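Local coordinates for protein vanadium-dependent haloperoxidase (Zobellia galactanivorans, PDB 4CIT) that probably catalyses the vanadate-dependent oxidation of iodide by hydrogen peroxide, as a bacterial vanadium iodoperoxidase, at residues 59-64 and 170-175. Sequence-based numbering, arbitrary orientation.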
loop_
_atom_site.group_PDB
_atom_site.type_symbol
_atom_site.label_atom_id
_atom_site.label_comp_id
_atom_site.label_asym_id
_atom_site.label_seq_id
_atom_site.Cartn_x
_atom_site.Cartn_y
_atom_site.Cartn_z
ATOM N N PRO A 59 -0.870 -1.536 8.548
ATOM C CA PRO A 59 -1.015 -0.939 7.206
ATOM C C PRO A 59 0.091 -0.002 6.726
ATOM O O PRO A 59 0.655 -0.210 5.622
ATOM C CB PRO A 59 -2.408 -0.286 7.224
ATOM C CG PRO A 59 -3.157 -1.139 8.214
ATOM C CD PRO A 59 -2.147 -1.555 9.273
ATOM N N PRO A 60 0.529 0.933 7.562
ATOM C CA PRO A 60 1.622 1.768 7.067
ATOM C C PRO A 60 2.951 1.034 6.857
ATOM O O PRO A 60 3.652 1.297 5.860
ATOM C CB PRO A 60 1.814 2.860 8.174
ATOM C CG PRO A 60 0.908 2.454 9.305
ATOM C CD PRO A 60 -0.014 1.368 8.865
ATOM N N VAL A 61 3.290 0.124 7.762
ATOM C CA VAL A 61 4.576 -0.622 7.680
ATOM C C VAL A 61 4.581 -1.535 6.420
ATOM O O VAL A 61 5.607 -1.649 5.723
ATOM C CB VAL A 61 4.852 -1.449 8.962
ATOM C CG1 VAL A 61 6.073 -2.323 8.764
ATOM C CG2 VAL A 61 5.070 -0.500 10.118
ATOM N N ALA A 62 3.416 -2.108 6.080
ATOM C CA ALA A 62 3.257 -2.929 4.876
ATOM C C ALA A 62 3.630 -2.148 3.610
ATOM O O ALA A 62 4.235 -2.690 2.707
ATOM C CB ALA A 62 1.814 -3.438 4.795
ATOM N N SER A 63 3.345 -0.831 3.568
ATOM C CA SER A 63 3.611 -0.034 2.373
ATOM C C SER A 63 5.100 0.143 2.114
ATOM O O SER A 63 5.591 0.175 0.992
ATOM C CB SER A 63 2.903 1.322 2.410
ATOM O OG SER A 63 3.429 2.134 3.440
ATOM N N ARG A 64 5.849 0.133 3.200
ATOM C CA ARG A 64 7.297 0.287 3.132
ATOM C C ARG A 64 7.918 -1.050 2.583
ATOM O O ARG A 64 8.847 -1.084 1.788
ATOM C CB ARG A 64 7.821 0.622 4.520
ATOM C CG ARG A 64 9.329 0.721 4.648
ATOM C CD ARG A 64 9.786 1.220 6.051
ATOM N NE ARG A 64 11.230 1.322 6.109
ATOM C CZ ARG A 64 12.098 0.403 6.423
ATOM N NH1 ARG A 64 11.722 -0.836 6.751
ATOM N NH2 ARG A 64 13.356 0.734 6.421
ATOM N N ASP A 170 16.290 5.611 6.363
ATOM C CA ASP A 170 14.973 6.230 6.233
ATOM C C ASP A 170 14.254 6.496 7.578
ATOM O O ASP A 170 13.106 6.896 7.617
ATOM C CB ASP A 170 14.071 5.397 5.332
ATOM C CG ASP A 170 13.463 4.180 5.999
ATOM O OD1 ASP A 170 13.887 3.718 7.071
ATOM O OD2 ASP A 170 12.535 3.626 5.345
ATOM N N ASN A 171 14.939 6.300 8.676
ATOM C CA ASN A 171 14.385 6.557 10.018
ATOM C C ASN A 171 13.486 5.539 10.607
ATOM O O ASN A 171 13.047 5.655 11.777
ATOM C CB ASN A 171 13.776 7.954 10.161
ATOM C CG ASN A 171 14.024 8.563 11.564
ATOM O OD1 ASN A 171 15.119 8.446 12.130
ATOM N ND2 ASN A 171 13.085 9.331 12.034
ATOM N N TYR A 172 13.215 4.461 9.868
ATOM C CA TYR A 172 12.344 3.410 10.412
ATOM C C TYR A 172 13.011 2.812 11.657
ATOM O O TYR A 172 12.380 2.566 12.670
ATOM C CB TYR A 172 12.157 2.306 9.401
ATOM C CG TYR A 172 11.396 1.124 9.862
ATOM C CD1 TYR A 172 10.017 1.196 9.964
ATOM C CD2 TYR A 172 12.020 -0.084 10.163
ATOM C CE1 TYR A 172 9.268 0.132 10.391
ATOM C CE2 TYR A 172 11.268 -1.208 10.575
ATOM C CZ TYR A 172 9.894 -1.060 10.741
ATOM O OH TYR A 172 9.086 -2.076 11.152
ATOM N N ALA A 173 14.301 2.539 11.559
ATOM C CA ALA A 173 14.938 1.791 12.702
ATOM C C ALA A 173 14.813 2.664 13.952
ATOM O O ALA A 173 14.591 2.142 15.012
ATOM C CB ALA A 173 16.401 1.511 12.466
ATOM N N GLN A 174 15.045 3.936 13.820
ATOM C CA GLN A 174 15.058 4.869 14.936
ATOM C C GLN A 174 13.700 5.046 15.510
ATOM O O GLN A 174 13.582 5.258 16.705
ATOM C CB GLN A 174 15.602 6.224 14.549
ATOM C CG GLN A 174 17.099 6.193 14.319
ATOM C CD GLN A 174 17.522 5.675 12.969
ATOM O OE1 GLN A 174 16.715 5.292 12.098
ATOM N NE2 GLN A 174 18.830 5.547 12.825
ATOM N N THR A 175 12.649 5.002 14.683
ATOM C CA THR A 175 11.320 5.167 15.248
ATOM C C THR A 175 10.809 3.932 15.990
ATOM O O THR A 175 9.817 4.023 16.701
ATOM C CB THR A 175 10.274 5.534 14.146
ATOM O OG1 THR A 175 10.280 4.492 13.177
ATOM C CG2 THR A 175 10.487 6.893 13.582
#
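The guanidinium of Arg64 lies flat on the ring of Tyr172, planes 10° apart and centres separated by 4.1 Å, a cation-pi stack in which the ring covers one guanidinium face and the carboxylate of Asp170 sits at the edge. The overlap is offset: Arg64 NH1 rides over the rim of the ring, 3.5 Å from Tyr172 CD2, while Tyr172 CB lies against the CZ and NE part of the same guanidinium face, off its centre. At the ring's own edge stands Val61, whose CG2 is 4.3 Å from Tyr172 CE1 and whose CG1 approaches the hydroxyl. Arg64 meets Asp170 side-on through a chain extended from CG to NE, CG anti to the backbone N (chi1 176°), with the guanidinium turned at the end. Arg64 NE donates to the syn lone pair of Asp170 OD2 (2.8 Å), nearly straight and in the guanidinium plane. Arg64 NH2 reaches Asp170 OD1 at 3.1 Å, more bent, in keeping with the 48° between the guanidinium and carboxylate planes, and adds a weak bond to OD2. Asp170 OD1 also takes the backbone N of Tyr172 (3.0 Å), closing an Asx turn; this donor and NH2 come from opposite faces of the carboxylate. One aspartate thus both pairs with the arginine and shapes the turn that presents its stacking partner. Tyr68 OH binds OD2 as well, so this buried carboxylate has several donors, which would be expected to favour its charged form. In the mainly alpha-helical, PAP2-type vanadium haloperoxidase fold, this structural packing, with Val61 about 13 Å from a bound vanadate, ties the start of helix 59-80 to the short, weakly bonded helical turn about 172-175 that follows helix 146-167; Phe325 of helix 307-335 packs against Pro59, Pro60 and Ser63.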